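Local coordinates for halogenase (PDB 3E1T), which binds flavin-adenine dinucleotide and, as an FAD-dependent halogenase of a myxobacterium, probably installs the chlorine of chondrochloren, at residues A[68-77]-A[103-113]; A[199-210]-A[222-230]. All coordinates share one frame; numbering follows the deposited sequence.

Both contacts build on the same mixed beta sheet, and their centres lie about 12 Å apart. Interaction 1 pairs 68-77 with 103-113 through aromatic and aliphatic side chains, with a buried centre, and a short antiparallel ladder; an arginine closes it at a more exposed end. Interaction 2 joins the loop 199-210 to 222-230, farther from the centre of the chain, and relies on one arginine, a tyrosine hydroxyl and several waters, with a small apolar patch. The two meet at Gln107, whose NE2 probably bonds to Gly208 O and whose CB packs against Pro224 O, while its OE1 is hydrogen-bonded to Ser49. Each also approaches FAD, interaction 1 through Arg110 and interaction 2 through Ile223.

Interaction 1: residues A[68-77]-A[103-113]; sequences MKRAGFPIKR and GFAYQVERARF. With FAD (flavin-adenine dinucleotide), chain C.
Phe73 and Arg112 approach from opposite directions: CG of Phe73 stands anti to its carbonyl carbon (chi1 -64°), which turns the ring toward 103-113, and a bend at chi3 of Arg112 (49°) brings its guanidinium to Ala71. NH1 and NH2 of Arg112 both grip Ala71 O, end-on and in the guanidinium plane; the NH2 bond, 2.8 Å to Ala71 O, lies on a lone pair, while NH1 comes from above the carbonyl plane. Phe73 is clasped between Val108 CG1, a CH-pi contact 3.8 Å from the Phe73 ring centroid, and Ala71 CB on the opposite face, offset toward the rim. CE1 of Phe73 in turn lies over one face of the Arg112 guanidinium. Met68 SD meets the edge of the Phe113 ring, 3.6 Å from Phe113 CE1, a Met-aromatic contact, and Met68 CE packs on Tyr106 CD2. Lys76 N to Ala105 O (2.7 Å) and Ala105 N to Lys76 O (2.8 Å) make the hydrogen-bonded pair of the ladder. Arg110, on the helix after its N-cap residue Glu109, reaches FAD and forms a salt bridge with Asp114. Helix 52-61 packs against Met68, Ala105 and Tyr106 through Val55, while Lys76 and Gln107 touch Ile210 of strand 210-215.

Interaction 2: residues A[199-210]-A[222-230]; sequences GKRLPAPRQGNI and YIPLSDTLT
Ile210 CA lies 5.1 Å from Ile223 CA and Gly208 CA, in the type I turn Arg206-Asn209, 6.1 Å from Pro224 CA; a tight connection joins strands 222-224 and 229-230. In that connection Leu225 N and Ser226 N both donate to Leu229 O, and Ser226 OG accepts from Thr228 N and Leu229 N, an ST turn and ST motif. Arg201, bent at chi2 (-94°), lays its guanidinium flat on Pro224, with Pro224 CB over its centre and 3.5 Å from Arg201 CZ. NH1 and NH2 of Arg201 converge end-on on Thr230 OG1, NH1 at 2.9 Å, and NH2 also donates to Ser226 O at 2.8 Å. With Arg201 replaced by an alanine, Ser226 O and Thr230 OG1 are likely to lose these donors and Pro224 the flat group lying over it. The Tyr222 hydroxyl donates to Lys200 O (2.6 Å from OH), and Thr230 CG2 sits over the centre of the Tyr222 ring. Ile210 CD1 lies alongside Ile223 CG1 at 3.7 Å. Two waters bridge Gly199 to the connection. The arrangement is that of a beta hairpin, strands 218-224 and 229-237, whose turn is tied by an arginine to the loop leading into the adjacent strand 210-215.

Interaction 1: residues A[68-77]-A[103-113]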
loop_
_atom_site.group_PDB
_atom_site.type_symbol
_atom_site.label_atom_id
_atom_site.label_comp_id
_atom_site.label_asym_id
_atom_site.label_seq_id
_atom_site.Cartn_x
_atom_site.Cartn_y
_atom_site.Cartn_z
ATOM N N MET A 68 6.045 17.837 8.807
ATOM C CA MET A 68 5.394 17.541 7.526
ATOM C C MET A 68 5.078 18.828 6.759
ATOM O O MET A 68 5.332 18.918 5.553
ATOM C CB MET A 68 4.098 16.756 7.752
ATOM C CG MET A 68 4.271 15.396 8.404
ATOM S SD MET A 68 4.610 14.082 7.221
ATOM C CE MET A 68 2.935 13.706 6.694
ATOM N N LYS A 69 4.530 19.813 7.473
ATOM C CA LYS A 69 4.174 21.124 6.917
ATOM C C LYS A 69 5.357 21.842 6.277
ATOM O O LYS A 69 5.218 22.468 5.222
ATOM C CB LYS A 69 3.606 22.027 8.010
ATOM C CG LYS A 69 2.271 21.602 8.597
ATOM C CD LYS A 69 1.855 22.589 9.688
ATOM C CE LYS A 69 0.341 22.681 9.828
ATOM N NZ LYS A 69 -0.246 21.516 10.555
ATOM N N ARG A 70 6.514 21.743 6.927
ATOM C CA ARG A 70 7.704 22.511 6.565
ATOM C C ARG A 70 8.458 21.871 5.408
ATOM O O ARG A 70 9.392 22.465 4.850
ATOM C CB ARG A 70 8.627 22.658 7.784
ATOM C CG ARG A 70 7.941 23.255 9.017
ATOM C CD ARG A 70 8.937 23.645 10.104
ATOM N NE ARG A 70 9.303 22.543 10.996
ATOM C CZ ARG A 70 10.434 21.840 10.914
ATOM N NH1 ARG A 70 11.328 22.113 9.968
ATOM N NH2 ARG A 70 10.675 20.862 11.783
ATOM N N ALA A 71 8.032 20.664 5.043
ATOM C CA ALA A 71 8.738 19.841 4.069
ATOM C C ALA A 71 8.566 20.301 2.625
ATOM O O ALA A 71 9.427 20.039 1.787
ATOM C CB ALA A 71 8.321 18.394 4.215
ATOM N N GLY A 72 7.456 20.970 2.332
ATOM C CA GLY A 72 7.188 21.440 0.976
ATOM C C GLY A 72 6.658 20.337 0.072
ATOM O O GLY A 72 6.946 20.311 -1.133
ATOM N N PHE A 73 5.899 19.415 0.665
ATOM C CA PHE A 73 5.212 18.368 -0.085
ATOM C C PHE A 73 3.941 18.988 -0.648
ATOM O O PHE A 73 3.195 19.619 0.102
ATOM C CB PHE A 73 4.793 17.204 0.835
ATOM C CG PHE A 73 5.935 16.455 1.482
ATOM C CD1 PHE A 73 7.072 16.102 0.762
ATOM C CD2 PHE A 73 5.831 16.043 2.808
ATOM C CE1 PHE A 73 8.106 15.385 1.366
ATOM C CE2 PHE A 73 6.856 15.326 3.425
ATOM C CZ PHE A 73 7.996 14.995 2.708
ATOM N N PRO A 74 3.673 18.800 -1.955
ATOM C CA PRO A 74 2.387 19.218 -2.515
ATOM C C PRO A 74 1.201 18.710 -1.707
ATOM O O PRO A 74 1.224 17.576 -1.222
ATOM C CB PRO A 74 2.389 18.578 -3.903
ATOM C CG PRO A 74 3.817 18.533 -4.275
ATOM C CD PRO A 74 4.549 18.221 -2.989
ATOM N N ILE A 75 0.178 19.550 -1.575
ATOM C CA ILE A 75 -0.997 19.250 -0.757
ATOM C C ILE A 75 -2.059 18.575 -1.607
ATOM O O ILE A 75 -2.536 19.147 -2.589
ATOM C CB ILE A 75 -1.593 20.531 -0.097
ATOM C CG1 ILE A 75 -0.604 21.134 0.907
ATOM C CG2 ILE A 75 -2.952 20.252 0.575
ATOM C CD1 ILE A 75 0.431 22.061 0.267
ATOM N N LYS A 76 -2.427 17.358 -1.214
ATOM C CA LYS A 76 -3.375 16.542 -1.968
ATOM C C LYS A 76 -4.770 16.619 -1.346
ATOM O O LYS A 76 -4.999 16.131 -0.237
ATOM C CB LYS A 76 -2.865 15.098 -2.026
ATOM C CG LYS A 76 -3.797 14.093 -2.671
ATOM C CD LYS A 76 -3.359 12.681 -2.289
ATOM C CE LYS A 76 -4.199 11.653 -3.003
ATOM N NZ LYS A 76 -3.739 10.272 -2.688
ATOM N N ARG A 77 -5.703 17.229 -2.074
ATOM C CA ARG A 77 -7.070 17.427 -1.585
ATOM C C ARG A 77 -8.010 16.307 -2.005
ATOM O O ARG A 77 -9.126 16.184 -1.493
ATOM C CB ARG A 77 -7.620 18.767 -2.086
ATOM C CG ARG A 77 -6.843 19.987 -1.618
ATOM C CD ARG A 77 -7.312 20.481 -0.257
ATOM N NE ARG A 77 -6.598 21.700 0.126
ATOM C CZ ARG A 77 -6.649 22.258 1.335
ATOM N NH1 ARG A 77 -7.386 21.710 2.299
ATOM N NH2 ARG A 77 -5.953 23.364 1.580
ATOM N N GLY A 103 -8.806 16.666 6.149
ATOM C CA GLY A 103 -9.172 17.303 4.889
ATOM C C GLY A 103 -8.254 17.055 3.709
ATOM O O GLY A 103 -8.689 17.131 2.556
ATOM N N PHE A 104 -6.985 16.756 3.988
ATOM C CA PHE A 104 -5.979 16.635 2.936
ATOM C C PHE A 104 -4.852 15.646 3.263
ATOM O O PHE A 104 -4.754 15.139 4.372
ATOM C CB PHE A 104 -5.367 18.014 2.654
ATOM C CG PHE A 104 -4.497 18.531 3.772
ATOM C CD1 PHE A 104 -3.117 18.333 3.749
ATOM C CD2 PHE A 104 -5.058 19.215 4.848
ATOM C CE1 PHE A 104 -2.306 18.803 4.781
ATOM C CE2 PHE A 104 -4.256 19.700 5.886
ATOM C CZ PHE A 104 -2.874 19.488 5.855
ATOM N N ALA A 105 -3.984 15.412 2.285
ATOM C CA ALA A 105 -2.772 14.636 2.491
ATOM C C ALA A 105 -1.629 15.258 1.691
ATOM O O ALA A 105 -1.726 16.403 1.253
ATOM C CB ALA A 105 -2.993 13.181 2.089
ATOM N N TYR A 106 -0.546 14.509 1.512
ATOM C CA TYR A 106 0.594 15.001 0.759
ATOM C C TYR A 106 1.000 14.054 -0.355
ATOM O O TYR A 106 0.667 12.863 -0.319
ATOM C CB TYR A 106 1.782 15.237 1.689
ATOM C CG TYR A 106 1.580 16.293 2.765
ATOM C CD1 TYR A 106 1.492 17.656 2.441
ATOM C CD2 TYR A 106 1.519 15.933 4.113
ATOM C CE1 TYR A 106 1.328 18.633 3.441
ATOM C CE2 TYR A 106 1.359 16.891 5.116
ATOM C CZ TYR A 106 1.262 18.238 4.773
ATOM O OH TYR A 106 1.105 19.180 5.770
ATOM N N GLN A 107 1.710 14.597 -1.342
ATOM C CA GLN A 107 2.404 13.820 -2.352
ATOM C C GLN A 107 3.879 13.878 -1.983
ATOM O O GLN A 107 4.490 14.952 -2.018
ATOM C CB GLN A 107 2.216 14.421 -3.751
ATOM C CG GLN A 107 0.793 14.781 -4.139
ATOM C CD GLN A 107 -0.048 13.579 -4.539
ATOM O OE1 GLN A 107 0.208 12.453 -4.106
ATOM N NE2 GLN A 107 -1.074 13.818 -5.363
ATOM N N VAL A 108 4.451 12.735 -1.614
ATOM C CA VAL A 108 5.771 12.745 -0.996
ATOM C C VAL A 108 6.844 12.058 -1.809
ATOM O O VAL A 108 6.606 11.021 -2.432
ATOM C CB VAL A 108 5.746 12.147 0.434
ATOM C CG1 VAL A 108 4.650 12.793 1.268
ATOM C CG2 VAL A 108 5.579 10.611 0.411
ATOM N N GLU A 109 8.032 12.653 -1.797
ATOM C CA GLU A 109 9.229 11.963 -2.221
ATOM C C GLU A 109 9.525 10.971 -1.108
ATOM O O GLU A 109 9.757 11.353 0.038
ATOM C CB GLU A 109 10.382 12.944 -2.405
ATOM C CG GLU A 109 10.366 13.638 -3.755
ATOM C CD GLU A 109 11.267 14.851 -3.801
ATOM O OE1 GLU A 109 10.799 15.948 -3.413
ATOM O OE2 GLU A 109 12.433 14.699 -4.237
ATOM N N ARG A 110 9.466 9.688 -1.439
ATOM C CA ARG A 110 9.576 8.650 -0.422
ATOM C C ARG A 110 10.943 8.641 0.261
ATOM O O ARG A 110 11.034 8.412 1.467
ATOM C CB ARG A 110 9.277 7.291 -1.028
ATOM C CG ARG A 110 8.732 6.330 -0.046
ATOM C CD ARG A 110 7.350 6.738 0.429
ATOM N NE ARG A 110 6.589 5.580 0.890
ATOM C CZ ARG A 110 7.077 4.357 1.097
ATOM N NH1 ARG A 110 8.360 4.074 0.933
ATOM N NH2 ARG A 110 6.264 3.408 1.511
ATOM N N ALA A 111 11.992 8.898 -0.520
ATOM C CA ALA A 111 13.344 9.065 0.013
ATOM C C ALA A 111 13.342 9.999 1.221
ATOM O O ALA A 111 13.795 9.610 2.306
ATOM C CB ALA A 111 14.295 9.578 -1.080
ATOM N N ARG A 112 12.793 11.205 1.029
ATOM C CA ARG A 112 12.731 12.241 2.069
ATOM C C ARG A 112 11.735 11.901 3.156
ATOM O O ARG A 112 11.944 12.225 4.323
ATOM C CB ARG A 112 12.289 13.589 1.494
ATOM C CG ARG A 112 12.968 14.059 0.225
ATOM C CD ARG A 112 12.336 15.389 -0.200
ATOM N NE ARG A 112 12.270 16.327 0.922
ATOM C CZ ARG A 112 11.353 17.282 1.075
ATOM N NH1 ARG A 112 10.384 17.454 0.179
ATOM N NH2 ARG A 112 11.405 18.075 2.138
ATOM N N PHE A 113 10.623 11.294 2.758
ATOM C CA PHE A 113 9.554 10.979 3.693
ATOM C C PHE A 113 9.950 9.851 4.647
ATOM O O PHE A 113 9.756 9.968 5.859
ATOM C CB PHE A 113 8.271 10.635 2.932
ATOM C CG PHE A 113 7.109 10.325 3.817
ATOM C CD1 PHE A 113 6.464 11.335 4.516
ATOM C CD2 PHE A 113 6.646 9.014 3.951
ATOM C CE1 PHE A 113 5.383 11.052 5.343
ATOM C CE2 PHE A 113 5.563 8.720 4.767
ATOM C CZ PHE A 113 4.931 9.747 5.472
HETATM P PA FAD C . 8.894 -0.653 2.278
HETATM O O1A FAD C . 8.525 0.783 2.013
HETATM O O2A FAD C . 9.177 -1.468 1.064
HETATM O O5B FAD C . 10.213 -0.642 3.210
HETATM C C5B FAD C . 10.788 -1.845 3.694
HETATM C C4B FAD C . 12.239 -1.584 4.112
HETATM O O4B FAD C . 12.880 -2.785 4.491
HETATM C C3B FAD C . 13.049 -1.006 2.956
HETATM O O3B FAD C . 13.630 0.200 3.397
HETATM C C2B FAD C . 14.124 -2.034 2.671
HETATM O O2B FAD C . 15.344 -1.399 2.409
HETATM C C1B FAD C . 14.185 -2.818 3.969
HETATM N N9A FAD C . 14.601 -4.227 3.842
HETATM C C8A FAD C . 14.305 -5.133 2.856
HETATM N N7A FAD C . 14.889 -6.309 3.182
HETATM C C5A FAD C . 15.538 -6.172 4.364
HETATM C C6A FAD C . 16.306 -7.042 5.155
HETATM N N6A FAD C . 16.637 -8.268 4.730
HETATM N N1A FAD C . 16.838 -6.573 6.333
HETATM C C2A FAD C . 16.660 -5.272 6.727
HETATM N N3A FAD C . 15.915 -4.425 5.935
HETATM C C4A FAD C . 15.360 -4.866 4.783
HETATM N N1 FAD C . 1.393 3.345 -1.674
HETATM C C2 FAD C . 0.857 4.563 -1.358
HETATM O O2 FAD C . 0.569 4.780 -0.183
HETATM N N3 FAD C . 0.642 5.495 -2.358
HETATM C C4 FAD C . 0.979 5.213 -3.678
HETATM O O4 FAD C . 0.810 6.049 -4.568
HETATM C C4X FAD C . 1.511 3.971 -3.998
HETATM N N5 FAD C . 1.858 3.653 -5.297
HETATM C C5X FAD C . 2.395 2.412 -5.585
HETATM C C6 FAD C . 2.741 2.075 -6.897
HETATM C C7 FAD C . 3.284 0.811 -7.179
HETATM C C7M FAD C . 3.440 0.388 -8.612
HETATM C C8 FAD C . 3.476 -0.119 -6.150
HETATM C C8M FAD C . 3.862 -1.553 -6.435
HETATM C C9 FAD C . 3.140 0.228 -4.846
HETATM C C9A FAD C . 2.597 1.485 -4.555
HETATM N N10 FAD C . 2.277 1.804 -3.249
HETATM C C10 FAD C . 1.727 3.037 -2.969
HETATM C "C1'" FAD C . 2.599 0.847 -2.114
HETATM C "C2'" FAD C . 3.827 1.244 -1.285
HETATM O "O2'" FAD C . 4.961 1.161 -2.124
HETATM C "C3'" FAD C . 4.018 0.294 -0.093
HETATM O "O3'" FAD C . 2.771 -0.124 0.421
HETATM C "C4'" FAD C . 4.775 0.890 1.093
HETATM O "O4'" FAD C . 6.074 1.257 0.685
HETATM C "C5'" FAD C . 4.868 -0.152 2.208
HETATM O "O5'" FAD C . 5.821 0.253 3.152
HETATM P P FAD C . 6.629 -0.820 4.034
HETATM O O1P FAD C . 7.161 -0.128 5.272
HETATM O O2P FAD C . 5.741 -1.959 4.424
HETATM O O3P FAD C . 7.740 -1.412 3.067
HETATM O O HOH W 1 -10.629 17.773 0.758
#

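Interaction 2: residues A[199-210]-A[222-230]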
loop_
_atom_site.group_PDB
_atom_site.type_symbol
_atom_site.label_atom_id
_atom_site.label_comp_id
_atom_site.label_asym_id
_atom_site.label_seq_id
_atom_site.Cartn_x
_atom_site.Cartn_y
_atom_site.Cartn_z
ATOM N N GLY A 199 6.261 18.998 -16.381
ATOM C CA GLY A 199 4.959 18.585 -16.889
ATOM C C GLY A 199 3.839 19.454 -16.359
ATOM O O GLY A 199 3.990 20.146 -15.343
ATOM N N LYS A 200 2.699 19.396 -17.038
ATOM C CA LYS A 200 1.560 20.222 -16.679
ATOM C C LYS A 200 0.915 19.752 -15.386
ATOM O O LYS A 200 1.253 18.689 -14.850
ATOM C CB LYS A 200 0.524 20.241 -17.806
ATOM C CG LYS A 200 1.081 20.675 -19.162
ATOM C CD LYS A 200 0.018 21.345 -20.013
ATOM C CE LYS A 200 -1.070 20.368 -20.426
ATOM N NZ LYS A 200 -2.257 21.072 -20.985
ATOM N N ARG A 201 -0.023 20.555 -14.898
ATOM C CA ARG A 201 -0.736 20.271 -13.666
ATOM C C ARG A 201 -2.249 20.345 -13.868
ATOM O O ARG A 201 -2.736 20.940 -14.839
ATOM C CB ARG A 201 -0.290 21.243 -12.573
ATOM C CG ARG A 201 1.207 21.174 -12.240
ATOM C CD ARG A 201 1.435 20.228 -11.083
ATOM N NE ARG A 201 2.842 19.908 -10.832
ATOM C CZ ARG A 201 3.521 18.948 -11.454
ATOM N NH1 ARG A 201 2.945 18.221 -12.399
ATOM N NH2 ARG A 201 4.778 18.707 -11.125
ATOM N N LEU A 202 -2.986 19.724 -12.949
ATOM C CA LEU A 202 -4.443 19.812 -12.928
ATOM C C LEU A 202 -4.895 21.253 -12.649
ATOM O O LEU A 202 -4.165 22.016 -12.001
ATOM C CB LEU A 202 -5.028 18.837 -11.895
ATOM C CG LEU A 202 -4.962 17.333 -12.221
ATOM C CD1 LEU A 202 -5.275 16.512 -10.988
ATOM C CD2 LEU A 202 -5.888 16.928 -13.372
ATOM N N PRO A 203 -6.100 21.623 -13.132
ATOM C CA PRO A 203 -6.611 22.997 -13.063
ATOM C C PRO A 203 -6.995 23.445 -11.658
ATOM O O PRO A 203 -6.762 22.721 -10.687
ATOM C CB PRO A 203 -7.887 22.953 -13.925
ATOM C CG PRO A 203 -7.910 21.631 -14.598
ATOM C CD PRO A 203 -7.059 20.712 -13.787
ATOM N N ALA A 204 -7.593 24.640 -11.582
ATOM C CA ALA A 204 -8.291 25.144 -10.391
ATOM C C ALA A 204 -7.352 25.200 -9.190
ATOM O O ALA A 204 -6.182 25.564 -9.367
ATOM C CB ALA A 204 -9.535 24.306 -10.113
ATOM N N PRO A 205 -7.845 24.858 -7.970
ATOM C CA PRO A 205 -6.931 24.682 -6.844
ATOM C C PRO A 205 -6.454 23.224 -6.696
ATOM O O PRO A 205 -6.014 22.822 -5.619
ATOM C CB PRO A 205 -7.800 25.070 -5.649
ATOM C CG PRO A 205 -9.187 24.657 -6.042
ATOM C CD PRO A 205 -9.246 24.646 -7.553
ATOM N N ARG A 206 -6.545 22.450 -7.776
ATOM C CA ARG A 206 -6.318 21.010 -7.731
ATOM C C ARG A 206 -4.966 20.579 -8.289
ATOM O O ARG A 206 -4.788 19.406 -8.636
ATOM C CB ARG A 206 -7.431 20.290 -8.490
ATOM C CG ARG A 206 -8.706 20.102 -7.694
ATOM C CD ARG A 206 -9.901 19.827 -8.594
ATOM N NE ARG A 206 -9.594 18.921 -9.705
ATOM C CZ ARG A 206 -9.743 19.216 -10.998
ATOM N NH1 ARG A 206 -10.204 20.407 -11.378
ATOM N NH2 ARG A 206 -9.436 18.309 -11.919
ATOM N N GLN A 207 -4.018 21.511 -8.365
ATOM C CA GLN A 207 -2.701 21.230 -8.953
ATOM C C GLN A 207 -1.985 20.049 -8.290
ATOM O O GLN A 207 -1.195 19.364 -8.935
ATOM C CB GLN A 207 -1.792 22.463 -8.891
ATOM C CG GLN A 207 -2.323 23.702 -9.605
ATOM C CD GLN A 207 -3.074 24.635 -8.671
ATOM O OE1 GLN A 207 -3.928 24.197 -7.898
ATOM N NE2 GLN A 207 -2.752 25.934 -8.732
ATOM N N GLY A 208 -2.268 19.828 -7.004
ATOM C CA GLY A 208 -1.555 18.838 -6.192
ATOM C C GLY A 208 -2.278 17.514 -6.050
ATOM O O GLY A 208 -1.783 16.597 -5.373
ATOM N N ASN A 209 -3.453 17.416 -6.678
ATOM C CA ASN A 209 -4.207 16.175 -6.741
ATOM C C ASN A 209 -3.477 15.125 -7.557
ATOM O O ASN A 209 -2.713 15.451 -8.474
ATOM C CB ASN A 209 -5.585 16.394 -7.372
ATOM C CG ASN A 209 -6.592 16.952 -6.405
ATOM O OD1 ASN A 209 -6.241 17.594 -5.423
ATOM N ND2 ASN A 209 -7.863 16.701 -6.679
ATOM N N ILE A 210 -3.717 13.863 -7.220
ATOM C CA ILE A 210 -3.293 12.765 -8.078
ATOM C C ILE A 210 -4.255 12.671 -9.258
ATOM O O ILE A 210 -5.469 12.914 -9.115
ATOM C CB ILE A 210 -3.211 11.403 -7.307
ATOM C CG1 ILE A 210 -2.654 10.294 -8.209
ATOM C CG2 ILE A 210 -4.571 11.020 -6.725
ATOM C CD1 ILE A 210 -2.323 8.969 -7.484
ATOM N N TYR A 222 -0.257 9.818 -12.237
ATOM C CA TYR A 222 0.428 11.080 -12.550
ATOM C C TYR A 222 0.424 11.878 -11.257
ATOM O O TYR A 222 -0.581 12.481 -10.899
ATOM C CB TYR A 222 -0.325 11.845 -13.646
ATOM C CG TYR A 222 0.377 13.094 -14.184
ATOM C CD1 TYR A 222 1.215 13.014 -15.294
ATOM C CD2 TYR A 222 0.174 14.353 -13.608
ATOM C CE1 TYR A 222 1.851 14.147 -15.811
ATOM C CE2 TYR A 222 0.812 15.518 -14.131
ATOM C CZ TYR A 222 1.647 15.395 -15.226
ATOM O OH TYR A 222 2.288 16.499 -15.771
ATOM N N ILE A 223 1.535 11.824 -10.534
ATOM C CA ILE A 223 1.622 12.382 -9.189
ATOM C C ILE A 223 2.624 13.522 -9.196
ATOM O O ILE A 223 3.800 13.300 -9.508
ATOM C CB ILE A 223 2.079 11.329 -8.161
ATOM C CG1 ILE A 223 1.119 10.130 -8.143
ATOM C CG2 ILE A 223 2.227 11.959 -6.772
ATOM C CD1 ILE A 223 1.650 8.898 -7.381
ATOM N N PRO A 224 2.166 14.748 -8.874
ATOM C CA PRO A 224 3.111 15.860 -8.759
ATOM C C PRO A 224 3.866 15.798 -7.432
ATOM O O PRO A 224 3.249 15.724 -6.354
ATOM C CB PRO A 224 2.218 17.100 -8.828
ATOM C CG PRO A 224 0.867 16.639 -8.296
ATOM C CD PRO A 224 0.769 15.154 -8.610
ATOM N N LEU A 225 5.193 15.811 -7.519
ATOM C CA LEU A 225 6.052 15.753 -6.335
ATOM C C LEU A 225 6.600 17.125 -5.943
ATOM O O LEU A 225 6.847 17.397 -4.767
ATOM C CB LEU A 225 7.183 14.757 -6.569
ATOM C CG LEU A 225 6.683 13.324 -6.811
ATOM C CD1 LEU A 225 7.843 12.412 -7.093
ATOM C CD2 LEU A 225 5.860 12.834 -5.606
ATOM N N SER A 226 6.791 17.976 -6.943
ATOM C CA SER A 226 7.090 19.388 -6.737
ATOM C C SER A 226 6.506 20.180 -7.905
ATOM O O SER A 226 5.714 19.648 -8.707
ATOM C CB SER A 226 8.600 19.617 -6.616
ATOM O OG SER A 226 9.252 19.460 -7.862
ATOM N N ASP A 227 6.885 21.451 -8.002
ATOM C CA ASP A 227 6.468 22.276 -9.131
ATOM C C ASP A 227 7.029 21.716 -10.427
ATOM O O ASP A 227 6.371 21.777 -11.467
ATOM C CB ASP A 227 6.891 23.740 -8.929
ATOM C CG ASP A 227 5.911 24.516 -8.061
ATOM O OD1 ASP A 227 6.332 25.062 -7.018
ATOM O OD2 ASP A 227 4.710 24.586 -8.420
ATOM N N THR A 228 8.235 21.153 -10.351
ATOM C CA THR A 228 8.911 20.596 -11.527
ATOM C C THR A 228 8.800 19.074 -11.690
ATOM O O THR A 228 8.834 18.577 -12.805
ATOM C CB THR A 228 10.407 20.960 -11.530
ATOM O OG1 THR A 228 10.887 20.980 -10.176
ATOM C CG2 THR A 228 10.620 22.330 -12.154
ATOM N N LEU A 229 8.674 18.333 -10.590
ATOM C CA LEU A 229 8.801 16.872 -10.674
ATOM C C LEU A 229 7.473 16.127 -10.608
ATOM O O LEU A 229 6.628 16.413 -9.749
ATOM C CB LEU A 229 9.799 16.343 -9.630
ATOM C CG LEU A 229 10.299 14.893 -9.755
ATOM C CD1 LEU A 229 10.988 14.602 -11.106
ATOM C CD2 LEU A 229 11.228 14.577 -8.598
ATOM N N THR A 230 7.298 15.190 -11.547
ATOM C CA THR A 230 6.127 14.310 -11.592
ATOM C C THR A 230 6.495 12.823 -11.716
ATOM O O THR A 230 7.294 12.428 -12.580
ATOM C CB THR A 230 5.141 14.684 -12.729
ATOM O OG1 THR A 230 4.921 16.101 -12.737
ATOM C CG2 THR A 230 3.791 13.978 -12.522
HETATM O O HOH W 2 6.868 17.306 -14.054
HETATM O O HOH W 3 6.149 20.033 -13.542
HETATM O O HOH W 4 2.511 21.915 -8.732
HETATM O O HOH W 5 -2.004 15.358 -10.863
#